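Local coordinates for chloride intracellular channel exc-4 (Caenorhabditis elegans, PDB 2YV9), which may insert into membranes to form chloride channels and is required to regulate the lumen size of the growing excretory canal, at residues A[72-77]-A[88-93]; A[80-85]-A[99-104]; A[201-206]-A[266-271]; A[211-216]-A[270-275]. All coordinates share one frame; numbering follows the deposited sequence.

The four interactions fall into two pairs, one in each half of a glutathione-transferase-like fold. Interactions 1 and 2, centres 12 Å apart, share the thioredoxin-like sheet: Y91 N lies 2.6 Å from M82 O, and the calcium ion with its water is common to both through the carbonyl oxygens of T92 and P80. Interactions 3 and 4, centres 10 Å apart, lie in the helical half and share T270 and I271; the salt bridge from R203 NE to D213 OD1, 2.7 Å, ties them together. The pairs sit on opposite sides of the chain's centre, with about 29 Å between the centres of interactions 2 and 3.

Interaction 1 (A[72-77]-A[88-93]); sequences KNFLGA and ELTYTD. With CA (calcium ion), chain C.
F74 and A77 meet T90 and T92 in a small, apolar contact at the surface, where the turn at the end of helix 68-74 comes against strand 89-91, outermost in the N-terminal sheet within this chain, and the residue just after it. No hydrogen bond crosses it. CE1 of F74 lies 4.2 Å from CG2 of T90, and this methyl sits at the rim of the ring, near its plane, while I81 and I83 of the next strand also touch the phenyl group. Farther along, CB of A77 comes to 3.9 Å from CB of T92, at the root of the threonine side chain.

A77 closes a type I' turn that begins at F74, with A77 N on F74 O at 2.9 Å. L75 and G76 at its centre both have positive phi, 45° and 92°, and the turn reverses the chain near the end of the helix. On the other segment, T92 O binds the calcium ion at 2.6 Å, and the carbonyl oxygens of Q78 and P80 also coordinate it. Helix 68-74 leads through the calcium-binding loop into the antiparallel hairpin 81-84/89-91, all within the thioredoxin-like N-terminal domain of the GST fold.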
loop_
_atom_site.group_PDB
_atom_site.type_symbol
_atom_site.label_atom_id
_atom_site.label_comp_id
_atom_site.label_asym_id
_atom_site.label_seq_id
_atom_site.Cartn_x
_atom_site.Cartn_y
_atom_site.Cartn_z
ATOM N N LYS A 72 10.101 -12.766 6.440
ATOM C CA LYS A 72 9.437 -14.014 6.716
ATOM C C LYS A 72 8.120 -13.790 7.461
ATOM O O LYS A 72 7.123 -14.469 7.196
ATOM C CB LYS A 72 10.344 -14.909 7.567
ATOM C CG LYS A 72 9.867 -16.334 7.635
ATOM C CD LYS A 72 10.685 -17.158 8.623
ATOM C CE LYS A 72 12.138 -17.238 8.266
ATOM N NZ LYS A 72 12.773 -18.399 8.959
ATOM N N ASN A 73 8.138 -12.870 8.419
ATOM C CA ASN A 73 6.904 -12.548 9.175
ATOM C C ASN A 73 5.755 -11.951 8.347
ATOM O O ASN A 73 4.592 -12.251 8.619
ATOM C CB ASN A 73 7.212 -11.644 10.365
ATOM C CG ASN A 73 7.967 -12.362 11.453
ATOM O OD1 ASN A 73 8.156 -13.576 11.405
ATOM N ND2 ASN A 73 8.401 -11.617 12.453
ATOM N N PHE A 74 6.073 -11.139 7.334
ATOM C CA PHE A 74 5.052 -10.488 6.499
ATOM C C PHE A 74 5.104 -10.829 5.019
ATOM O O PHE A 74 4.462 -10.181 4.179
ATOM C CB PHE A 74 5.096 -8.976 6.736
ATOM C CG PHE A 74 4.865 -8.610 8.159
ATOM C CD1 PHE A 74 3.572 -8.651 8.690
ATOM C CD2 PHE A 74 5.923 -8.279 8.988
ATOM C CE1 PHE A 74 3.346 -8.352 10.011
ATOM C CE2 PHE A 74 5.697 -7.979 10.327
ATOM C CZ PHE A 74 4.399 -8.007 10.829
ATOM N N LEU A 75 5.848 -11.888 4.694
ATOM C CA LEU A 75 5.868 -12.442 3.348
ATOM C C LEU A 75 5.974 -11.397 2.254
ATOM O O LEU A 75 5.276 -11.474 1.242
ATOM C CB LEU A 75 4.655 -13.332 3.100
ATOM C CG LEU A 75 4.521 -14.544 3.994
ATOM C CD1 LEU A 75 3.232 -15.273 3.709
ATOM C CD2 LEU A 75 5.743 -15.528 3.754
ATOM N N GLY A 76 6.884 -10.447 2.434
ATOM C CA GLY A 76 7.184 -9.457 1.391
ATOM C C GLY A 76 6.388 -8.162 1.467
ATOM O O GLY A 76 6.607 -7.232 0.692
ATOM N N ALA A 77 5.412 -8.105 2.361
ATOM C CA ALA A 77 4.679 -6.861 2.513
ATOM C C ALA A 77 5.606 -5.807 3.073
ATOM O O ALA A 77 6.512 -6.133 3.847
ATOM C CB ALA A 77 3.488 -7.086 3.424
ATOM N N GLU A 88 -7.022 -10.875 15.979
ATOM C CA GLU A 88 -6.230 -11.705 15.053
ATOM C C GLU A 88 -6.079 -11.110 13.651
ATOM O O GLU A 88 -6.033 -11.850 12.672
ATOM C CB GLU A 88 -6.846 -13.100 14.914
ATOM C CG GLU A 88 -7.124 -13.764 16.231
ATOM C CD GLU A 88 -7.259 -15.272 16.150
ATOM O OE1 GLU A 88 -6.955 -15.873 15.092
ATOM O OE2 GLU A 88 -7.677 -15.848 17.182
ATOM N N LEU A 89 -5.979 -9.794 13.543
ATOM C CA LEU A 89 -5.976 -9.149 12.228
ATOM C C LEU A 89 -4.657 -8.475 11.931
ATOM O O LEU A 89 -3.982 -7.924 12.810
ATOM C CB LEU A 89 -7.119 -8.139 12.094
ATOM C CG LEU A 89 -8.543 -8.687 12.072
ATOM C CD1 LEU A 89 -9.566 -7.528 12.044
ATOM C CD2 LEU A 89 -8.793 -9.678 10.912
ATOM N N THR A 90 -4.280 -8.551 10.661
ATOM C CA THR A 90 -3.090 -7.914 10.149
ATOM C C THR A 90 -3.481 -7.141 8.892
ATOM O O THR A 90 -3.998 -7.718 7.949
ATOM C CB THR A 90 -2.017 -8.936 9.796
ATOM O OG1 THR A 90 -1.669 -9.647 10.992
ATOM C CG2 THR A 90 -0.790 -8.265 9.239
ATOM N N TYR A 91 -3.292 -5.830 8.905
ATOM C CA TYR A 91 -3.614 -4.987 7.755
ATOM C C TYR A 91 -2.319 -4.614 7.047
ATOM O O TYR A 91 -1.581 -3.717 7.497
ATOM C CB TYR A 91 -4.341 -3.719 8.216
ATOM C CG TYR A 91 -5.453 -3.942 9.238
ATOM C CD1 TYR A 91 -6.714 -4.341 8.838
ATOM C CD2 TYR A 91 -5.227 -3.753 10.591
ATOM C CE1 TYR A 91 -7.765 -4.519 9.771
ATOM C CE2 TYR A 91 -6.274 -3.912 11.549
ATOM C CZ TYR A 91 -7.539 -4.310 11.120
ATOM O OH TYR A 91 -8.584 -4.528 12.035
ATOM N N THR A 92 -2.025 -5.291 5.937
ATOM C CA THR A 92 -0.764 -5.062 5.235
ATOM C C THR A 92 -0.928 -4.102 4.056
ATOM O O THR A 92 0.052 -3.518 3.621
ATOM C CB THR A 92 -0.121 -6.382 4.746
ATOM O OG1 THR A 92 -0.992 -7.013 3.805
ATOM C CG2 THR A 92 0.121 -7.307 5.940
ATOM N N ASP A 93 -2.159 -3.891 3.583
ATOM C CA ASP A 93 -2.451 -3.122 2.392
ATOM C C ASP A 93 -2.979 -1.778 2.837
ATOM O O ASP A 93 -3.781 -1.712 3.792
ATOM C CB ASP A 93 -3.496 -3.819 1.522
ATOM C CG ASP A 93 -3.753 -3.102 0.201
ATOM O OD1 ASP A 93 -4.373 -2.017 0.217
ATOM O OD2 ASP A 93 -3.349 -3.619 -0.882
HETATM CA CA CA C . 1.622 -1.497 3.164
HETATM O O HOH W 1 3.404 -0.340 1.528
#

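Interaction 2 (A[80-85]-A[99-104]). With CA (calcium ion), chain C.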
loop_
_atom_site.group_PDB
_atom_site.type_symbol
_atom_site.label_atom_id
_atom_site.label_comp_id
_atom_site.label_asym_id
_atom_site.label_seq_id
_atom_site.Cartn_x
_atom_site.Cartn_y
_atom_site.Cartn_z
ATOM N N PRO A 80 3.900 0.840 5.451
ATOM C CA PRO A 80 3.235 0.608 6.728
ATOM C C PRO A 80 2.411 -0.674 6.771
ATOM O O PRO A 80 1.770 -1.085 5.783
ATOM C CB PRO A 80 2.271 1.785 6.831
ATOM C CG PRO A 80 1.980 2.135 5.400
ATOM C CD PRO A 80 3.200 1.864 4.639
ATOM N N ILE A 81 2.450 -1.309 7.945
ATOM C CA ILE A 81 1.668 -2.493 8.241
ATOM C C ILE A 81 1.070 -2.248 9.649
ATOM O O ILE A 81 1.770 -1.801 10.551
ATOM C CB ILE A 81 2.535 -3.802 8.294
ATOM C CG1 ILE A 81 2.966 -4.163 6.888
ATOM C CG2 ILE A 81 1.741 -4.950 8.813
ATOM C CD1 ILE A 81 4.124 -5.148 6.888
ATOM N N MET A 82 -0.206 -2.575 9.836
ATOM C CA MET A 82 -0.898 -2.376 11.100
ATOM C C MET A 82 -1.441 -3.697 11.599
ATOM O O MET A 82 -2.052 -4.478 10.793
ATOM C CB MET A 82 -2.002 -1.326 10.979
ATOM C CG MET A 82 -2.550 -0.880 12.337
ATOM S SD MET A 82 -3.668 0.527 12.159
ATOM C CE MET A 82 -5.093 -0.139 11.357
ATOM N N ILE A 83 -1.174 -3.980 12.900
ATOM C CA ILE A 83 -1.578 -5.220 13.534
ATOM C C ILE A 83 -2.603 -4.953 14.599
ATOM O O ILE A 83 -2.445 -3.990 15.389
ATOM C CB ILE A 83 -0.406 -5.963 14.240
ATOM C CG1 ILE A 83 0.808 -6.044 13.326
ATOM C CG2 ILE A 83 -0.852 -7.353 14.603
ATOM C CD1 ILE A 83 0.517 -6.628 12.095
ATOM N N GLU A 84 -3.669 -5.743 14.574
ATOM C CA GLU A 84 -4.688 -5.678 15.677
ATOM C C GLU A 84 -4.808 -7.086 16.239
ATOM O O GLU A 84 -5.685 -7.867 15.903
ATOM C CB GLU A 84 -6.013 -5.142 15.187
ATOM C CG GLU A 84 -7.004 -4.771 16.297
ATOM C CD GLU A 84 -8.158 -3.922 15.761
ATOM O OE1 GLU A 84 -8.244 -3.666 14.526
ATOM O OE2 GLU A 84 -9.024 -3.530 16.574
ATOM N N GLU A 85 -3.870 -7.406 17.101
ATOM C CA GLU A 85 -3.678 -8.775 17.560
ATOM C C GLU A 85 -4.903 -9.330 18.284
ATOM O O GLU A 85 -5.255 -10.488 18.102
ATOM C CB GLU A 85 -2.474 -8.842 18.464
ATOM C CG GLU A 85 -1.569 -9.908 18.068
ATOM C CD GLU A 85 -0.373 -9.987 18.959
ATOM O OE1 GLU A 85 0.031 -8.977 19.544
ATOM O OE2 GLU A 85 0.147 -11.107 19.048
ATOM N N GLY A 99 -8.982 1.811 5.924
ATOM C CA GLY A 99 -10.359 1.314 6.180
ATOM C C GLY A 99 -10.637 1.145 7.663
ATOM O O GLY A 99 -11.701 1.525 8.194
ATOM N N ARG A 100 -9.685 0.571 8.358
ATOM C CA ARG A 100 -9.858 0.314 9.792
ATOM C C ARG A 100 -9.847 1.648 10.572
ATOM O O ARG A 100 -10.652 1.866 11.489
ATOM C CB ARG A 100 -8.795 -0.646 10.329
ATOM C CG ARG A 100 -8.940 -0.945 11.849
ATOM C CD ARG A 100 -10.338 -1.519 12.210
ATOM N NE ARG A 100 -10.332 -1.850 13.634
ATOM C CZ ARG A 100 -11.343 -1.631 14.479
ATOM N NH1 ARG A 100 -12.476 -1.087 14.065
ATOM N NH2 ARG A 100 -11.190 -1.941 15.770
ATOM N N ILE A 101 -8.950 2.557 10.205
ATOM C CA ILE A 101 -8.864 3.860 10.896
ATOM C C ILE A 101 -10.120 4.677 10.585
ATOM O O ILE A 101 -10.663 5.337 11.474
ATOM C CB ILE A 101 -7.558 4.612 10.549
ATOM C CG1 ILE A 101 -6.324 3.744 10.846
ATOM C CG2 ILE A 101 -7.498 5.971 11.300
ATOM C CD1 ILE A 101 -5.029 4.356 10.258
ATOM N N PHE A 102 -10.603 4.626 9.346
ATOM C CA PHE A 102 -11.821 5.314 8.908
ATOM C C PHE A 102 -13.012 4.824 9.730
ATOM O O PHE A 102 -13.866 5.642 10.144
ATOM C CB PHE A 102 -12.078 4.983 7.439
ATOM C CG PHE A 102 -13.340 5.590 6.872
ATOM C CD1 PHE A 102 -13.267 6.746 6.123
ATOM C CD2 PHE A 102 -14.562 4.980 7.040
ATOM C CE1 PHE A 102 -14.412 7.315 5.568
ATOM C CE2 PHE A 102 -15.709 5.556 6.518
ATOM C CZ PHE A 102 -15.614 6.716 5.763
ATOM N N HIS A 103 -13.070 3.514 9.950
ATOM C CA HIS A 103 -14.181 2.887 10.679
ATOM C C HIS A 103 -14.204 3.424 12.089
ATOM O O HIS A 103 -15.262 3.889 12.571
ATOM C CB HIS A 103 -14.062 1.356 10.711
ATOM C CG HIS A 103 -15.197 0.695 11.424
ATOM N ND1 HIS A 103 -15.234 0.562 12.799
ATOM C CD2 HIS A 103 -16.365 0.194 10.962
ATOM C CE1 HIS A 103 -16.369 -0.021 13.146
ATOM N NE2 HIS A 103 -17.076 -0.248 12.054
ATOM N N LEU A 104 -13.062 3.337 12.761
ATOM C CA LEU A 104 -12.902 3.779 14.136
ATOM C C LEU A 104 -13.205 5.285 14.272
ATOM O O LEU A 104 -13.884 5.684 15.227
ATOM C CB LEU A 104 -11.495 3.524 14.679
ATOM C CG LEU A 104 -11.195 2.081 15.111
ATOM C CD1 LEU A 104 -9.719 1.846 15.387
ATOM C CD2 LEU A 104 -12.027 1.681 16.376
HETATM CA CA CA C . 1.622 -1.497 3.164
HETATM O O HOH W 1 3.404 -0.340 1.528
#
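R100 reaches from helix 94-107 across to M82 and E84 of strand 81-84, making contact at nearly every step. CB lies 3.9 Å from the terminal CE of M82, and CG keeps to the same methyl at 4.0 Å, the two side chains crossing at about a right angle. A bend at chi2, 57°, then turns the chain along the helix, so that NE and NH2 come to lie alongside the carboxylate. CD packs against the hydroxyl of Y91. NE donates to E84 OE1 at 2.9 Å (159°) and NH2 to E84 OE2 at 2.8 Å (162°), a side-on bidentate salt bridge. Carboxylate and guanidinium are almost coplanar, and each oxygen uses the lone pair on the side of its twin, so the grip fixes the rotation of both groups. CG of L104 lies over one guanidinium face.

E84 OE1 has a second donor in Y91 OH. The CE of M82 also reaches CG1 of I101, 4.1 Å away. P80, preceded by a cis peptide, leads into the strand and gives its O to the calcium ion. A cis-proline loop, a hairpin and a helix packed on its face form the beta-beta-alpha half of the thioredoxin fold.

Interaction 3 (A[201-206]-A[266-271])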
loop_
_atom_site.group_PDB
_atom_site.type_symbol
_atom_site.label_atom_id
_atom_site.label_comp_id
_atom_site.label_asym_id
_atom_site.label_seq_id
_atom_site.Cartn_x
_atom_site.Cartn_y
_atom_site.Cartn_z
ATOM N N HIS A 201 9.080 17.460 3.928
ATOM C CA HIS A 201 10.080 16.825 3.039
ATOM C C HIS A 201 10.626 17.865 2.028
ATOM O O HIS A 201 11.848 17.989 1.794
ATOM C CB HIS A 201 9.527 15.635 2.252
ATOM C CG HIS A 201 9.366 14.389 3.054
ATOM N ND1 HIS A 201 9.550 13.132 2.511
ATOM C CD2 HIS A 201 9.108 14.204 4.372
ATOM C CE1 HIS A 201 9.333 12.228 3.453
ATOM N NE2 HIS A 201 9.083 12.847 4.598
ATOM N N ILE A 202 9.705 18.615 1.405
ATOM C CA ILE A 202 10.116 19.555 0.399
ATOM C C ILE A 202 11.016 20.615 1.049
ATOM O O ILE A 202 12.014 21.050 0.464
ATOM C CB ILE A 202 8.879 20.222 -0.250
ATOM C CG1 ILE A 202 8.225 19.203 -1.156
ATOM C CG2 ILE A 202 9.261 21.390 -1.003
ATOM C CD1 ILE A 202 6.865 19.610 -1.745
ATOM N N ARG A 203 10.667 21.057 2.276
ATOM C CA ARG A 203 11.462 22.093 2.938
ATOM C C ARG A 203 12.888 21.611 3.246
ATOM O O ARG A 203 13.881 22.248 2.894
ATOM C CB ARG A 203 10.797 22.541 4.238
ATOM C CG ARG A 203 11.046 23.985 4.559
ATOM C CD ARG A 203 12.234 24.231 5.415
ATOM N NE ARG A 203 12.584 25.655 5.494
ATOM C CZ ARG A 203 12.855 26.319 6.616
ATOM N NH1 ARG A 203 12.834 25.729 7.792
ATOM N NH2 ARG A 203 13.217 27.589 6.553
ATOM N N ILE A 204 12.969 20.454 3.878
ATOM C CA ILE A 204 14.269 19.853 4.250
ATOM C C ILE A 204 15.096 19.530 3.018
ATOM O O ILE A 204 16.289 19.849 2.969
ATOM C CB ILE A 204 14.066 18.584 5.103
ATOM C CG1 ILE A 204 13.365 18.882 6.431
ATOM C CG2 ILE A 204 15.418 17.884 5.415
ATOM C CD1 ILE A 204 13.977 20.023 7.237
ATOM N N ILE A 205 14.505 18.874 2.030
ATOM C CA ILE A 205 15.262 18.478 0.822
ATOM C C ILE A 205 15.629 19.738 0.011
ATOM O O ILE A 205 16.722 19.870 -0.538
ATOM C CB ILE A 205 14.501 17.464 -0.027
ATOM C CG1 ILE A 205 14.364 16.154 0.732
ATOM C CG2 ILE A 205 15.208 17.206 -1.409
ATOM C CD1 ILE A 205 15.722 15.569 1.221
ATOM N N GLY A 206 14.712 20.699 -0.060
ATOM C CA GLY A 206 15.080 21.974 -0.671
ATOM C C GLY A 206 16.306 22.645 -0.082
ATOM O O GLY A 206 17.257 23.036 -0.832
ATOM N N THR A 266 18.674 15.602 14.122
ATOM C CA THR A 266 17.998 16.836 14.533
ATOM C C THR A 266 16.682 16.908 13.778
ATOM O O THR A 266 16.548 16.268 12.748
ATOM C CB THR A 266 18.819 18.073 14.156
ATOM O OG1 THR A 266 19.157 18.046 12.753
ATOM C CG2 THR A 266 20.107 18.112 14.959
ATOM N N LYS A 267 15.729 17.699 14.280
ATOM C CA LYS A 267 14.456 17.872 13.648
ATOM C C LYS A 267 14.223 19.382 13.522
ATOM O O LYS A 267 13.871 20.050 14.509
ATOM C CB LYS A 267 13.313 17.316 14.500
ATOM C CG LYS A 267 13.143 15.825 14.566
ATOM C CD LYS A 267 11.715 15.514 15.043
ATOM C CE LYS A 267 11.632 14.236 15.846
ATOM N NZ LYS A 267 10.274 14.155 16.445
ATOM N N THR A 268 14.424 19.907 12.325
ATOM C CA THR A 268 14.370 21.340 12.097
ATOM C C THR A 268 12.922 21.739 11.839
ATOM O O THR A 268 12.407 21.515 10.756
ATOM C CB THR A 268 15.254 21.723 10.901
ATOM O OG1 THR A 268 16.616 21.395 11.195
ATOM C CG2 THR A 268 15.155 23.198 10.592
ATOM N N HIS A 269 12.283 22.305 12.860
ATOM C CA HIS A 269 10.941 22.816 12.787
ATOM C C HIS A 269 10.946 24.302 13.071
ATOM O O HIS A 269 10.395 24.740 14.070
ATOM C CB HIS A 269 10.063 22.104 13.822
ATOM C CG HIS A 269 9.851 20.660 13.530
ATOM N ND1 HIS A 269 9.211 19.801 14.395
ATOM C CD2 HIS A 269 10.179 19.926 12.442
ATOM C CE1 HIS A 269 9.141 18.605 13.848
ATOM N NE2 HIS A 269 9.746 18.646 12.675
ATOM N N THR A 270 11.532 25.045 12.155
ATOM C CA THR A 270 11.813 26.454 12.342
ATOM C C THR A 270 11.302 27.229 11.161
ATOM O O THR A 270 11.665 26.958 10.027
ATOM C CB THR A 270 13.324 26.624 12.436
ATOM O OG1 THR A 270 13.751 26.007 13.656
ATOM C CG2 THR A 270 13.709 28.080 12.415
ATOM N N ILE A 271 10.462 28.211 11.440
ATOM C CA ILE A 271 9.922 29.103 10.461
ATOM C C ILE A 271 10.876 30.288 10.236
ATOM O O ILE A 271 11.428 30.833 11.199
ATOM C CB ILE A 271 8.581 29.686 10.992
ATOM C CG1 ILE A 271 7.623 28.539 11.378
ATOM C CG2 ILE A 271 7.974 30.636 9.948
ATOM C CD1 ILE A 271 7.316 27.549 10.242
HETATM O O HOH W 2 11.656 23.199 8.814
#
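I204 and T268 have the nearest CA atoms of the two segments, 8.0 Å apart. Residues 201-206 are a regular part of helix 190-210, whereas 266-271 runs past it as an irregular, mostly extended linker between helices 258-262 and 273-280. The contact belongs to the all-helical C-terminal domain of the GST fold, in which helix 190-210 also packs on helices 117-140 and 241-251. With no backbone bond between them, helix and linker are joined by side chains reaching out from the helix.

I204 supplies the apolar part. Its CD1 lies 4.2 Å from CB of T268 and close to the carbonyl oxygen of the same residue; the I204 side chain also touches D241, I244 and I245. T268 is held from outside as well, since its OG1 bonds to D241 OD2.

R203 supplies the polar part. Its chain bends sharply at chi2, -92°, which carries the guanidinium off the helix toward the linker. NE forms a salt bridge with D213, and NH1 faces the linker. NH1 donates to T270 O at 2.8 Å, but the angle of 126° makes the bond weak, and the oxygen approaches the guanidinium obliquely. NH1 has a second partner, a water in the guanidinium plane, which accepts from R203 NH1 at 3.0 Å and itself donates to T268 O at 2.7 Å.

Interaction 4 (A[211-216]-A[270-275])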
loop_
_atom_site.group_PDB
_atom_site.type_symbol
_atom_site.label_atom_id
_atom_site.label_comp_id
_atom_site.label_asym_id
_atom_site.label_seq_id
_atom_site.Cartn_x
_atom_site.Cartn_y
_atom_site.Cartn_z
ATOM N N GLY A 211 18.740 23.440 -3.068
ATOM C CA GLY A 211 19.156 24.845 -3.180
ATOM C C GLY A 211 18.012 25.855 -3.177
ATOM O O GLY A 211 18.111 26.901 -3.794
ATOM N N PHE A 212 16.952 25.585 -2.400
ATOM C CA PHE A 212 15.815 26.482 -2.364
ATOM C C PHE A 212 15.005 26.253 -1.087
ATOM O O PHE A 212 15.058 25.187 -0.488
ATOM C CB PHE A 212 14.950 26.325 -3.628
ATOM C CG PHE A 212 14.069 25.093 -3.636
ATOM C CD1 PHE A 212 12.771 25.140 -3.128
ATOM C CD2 PHE A 212 14.522 23.890 -4.168
ATOM C CE1 PHE A 212 11.944 24.035 -3.121
ATOM C CE2 PHE A 212 13.708 22.762 -4.164
ATOM C CZ PHE A 212 12.406 22.834 -3.672
ATOM N N ASP A 213 14.280 27.299 -0.680
ATOM C CA ASP A 213 13.326 27.204 0.422
ATOM C C ASP A 213 11.934 27.414 -0.179
ATOM O O ASP A 213 11.776 27.848 -1.340
ATOM C CB ASP A 213 13.594 28.294 1.458
ATOM C CG ASP A 213 13.081 27.940 2.856
ATOM O OD1 ASP A 213 12.468 26.878 3.059
ATOM O OD2 ASP A 213 13.372 28.731 3.777
ATOM N N ILE A 214 10.936 27.069 0.621
ATOM C CA ILE A 214 9.544 27.249 0.220
ATOM C C ILE A 214 9.387 28.777 0.237
ATOM O O ILE A 214 9.778 29.394 1.215
ATOM C CB ILE A 214 8.601 26.546 1.217
ATOM C CG1 ILE A 214 8.659 25.016 1.104
ATOM C CG2 ILE A 214 7.142 27.059 1.048
ATOM C CD1 ILE A 214 7.931 24.321 2.185
ATOM N N PRO A 215 8.920 29.405 -0.875
ATOM C CA PRO A 215 9.007 30.867 -0.919
ATOM C C PRO A 215 8.430 31.588 0.289
ATOM O O PRO A 215 7.322 31.260 0.744
ATOM C CB PRO A 215 8.274 31.218 -2.201
ATOM C CG PRO A 215 8.504 30.007 -3.109
ATOM C CD PRO A 215 8.478 28.838 -2.159
ATOM N N HIS A 216 9.159 32.572 0.801
ATOM C CA HIS A 216 8.820 33.244 2.068
ATOM C C HIS A 216 7.591 34.170 1.988
ATOM O O HIS A 216 7.021 34.573 3.004
ATOM C CB HIS A 216 10.074 34.009 2.535
ATOM C CG HIS A 216 11.174 33.104 2.968
ATOM N ND1 HIS A 216 12.341 33.562 3.548
ATOM C CD2 HIS A 216 11.294 31.751 2.897
ATOM C CE1 HIS A 216 13.113 32.533 3.841
ATOM N NE2 HIS A 216 12.507 31.424 3.464
ATOM N N THR A 270 11.532 25.045 12.155
ATOM C CA THR A 270 11.813 26.454 12.342
ATOM C C THR A 270 11.302 27.229 11.161
ATOM O O THR A 270 11.665 26.958 10.027
ATOM C CB THR A 270 13.324 26.624 12.436
ATOM O OG1 THR A 270 13.751 26.007 13.656
ATOM C CG2 THR A 270 13.709 28.080 12.415
ATOM N N ILE A 271 10.462 28.211 11.440
ATOM C CA ILE A 271 9.922 29.103 10.461
ATOM C C ILE A 271 10.876 30.288 10.236
ATOM O O ILE A 271 11.428 30.833 11.199
ATOM C CB ILE A 271 8.581 29.686 10.992
ATOM C CG1 ILE A 271 7.623 28.539 11.378
ATOM C CG2 ILE A 271 7.974 30.636 9.948
ATOM C CD1 ILE A 271 7.316 27.549 10.242
ATOM N N PRO A 272 11.091 30.695 8.973
ATOM C CA PRO A 272 11.935 31.880 8.798
ATOM C C PRO A 272 11.421 33.108 9.579
ATOM O O PRO A 272 10.200 33.298 9.779
ATOM C CB PRO A 272 11.890 32.141 7.292
ATOM C CG PRO A 272 11.603 30.795 6.709
ATOM C CD PRO A 272 10.659 30.137 7.679
ATOM N N GLU A 273 12.377 33.969 9.934
ATOM C CA GLU A 273 12.089 35.068 10.848
ATOM C C GLU A 273 11.035 36.047 10.339
ATOM O O GLU A 273 10.117 36.438 11.084
ATOM C CB GLU A 273 13.383 35.850 11.138
ATOM C CG GLU A 273 13.215 37.070 12.045
ATOM C CD GLU A 273 14.559 37.562 12.537
ATOM O OE1 GLU A 273 15.164 38.384 11.812
ATOM O OE2 GLU A 273 15.023 37.050 13.583
ATOM N N LYS A 274 11.247 36.524 9.114
ATOM C CA LYS A 274 10.368 37.555 8.524
ATOM C C LYS A 274 9.014 36.942 8.259
ATOM O O LYS A 274 7.986 37.614 8.344
ATOM C CB LYS A 274 10.961 38.082 7.225
ATOM C CG LYS A 274 10.150 39.201 6.543
ATOM C CD LYS A 274 9.737 40.316 7.507
ATOM C CE LYS A 274 9.156 41.503 6.760
ATOM N NZ LYS A 274 8.903 42.617 7.717
ATOM N N VAL A 275 9.003 35.652 7.969
ATOM C CA VAL A 275 7.729 34.929 7.728
ATOM C C VAL A 275 6.935 34.807 9.024
ATOM O O VAL A 275 5.721 34.960 9.043
ATOM C CB VAL A 275 7.978 33.540 7.154
ATOM C CG1 VAL A 275 6.655 32.725 7.075
ATOM C CG2 VAL A 275 8.666 33.633 5.794
#
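H216 presents one face of its imidazole to the ring of P272, and the flank of its CB to V275. Its CG is anti to the carbonyl carbon, chi1 -69°, which lays the ring over P272. CG of P272 stands 3.8 Å from the imidazole centroid, 28° off the ring normal, a CH-pi contact displaced toward the rim; its nearest ring atom is H216 NE2, at 3.4 Å. V275 comes in differently, its side chain crossing that of H216 at about a right angle, so that CG2 lies 3.6 Å from H216 CB and 3.4 Å from H216 O. P272 and V275, at the start of helix 273-280, border the histidine, with P272 at the N-cap position.

What fixes the imidazole is D213, from the same loop. H216 NE2 donates to D213 OD2 at 2.8 Å along an almost straight line, 175°, and the oxygen lies in the ring plane. The carboxylate is turned so that the nitrogen meets it from well above its own plane. The other carboxylate oxygen, OD1, takes a weak bond from I214 N and is further held by R203. D213 OD2 passes 4.0 Å from P272 CG, so one proline carbon borders both members of the pair.

Chemically, the interface between the two segments is carried by carbon-hydrogen and van der Waals contacts, while the hydrogen bond that orients the imidazole lies within one loop. With NE2 acting as donor to a carboxylate, a positive charge on the histidine would probably be stabilised, although R203 shares the same negative charge and may temper that effect.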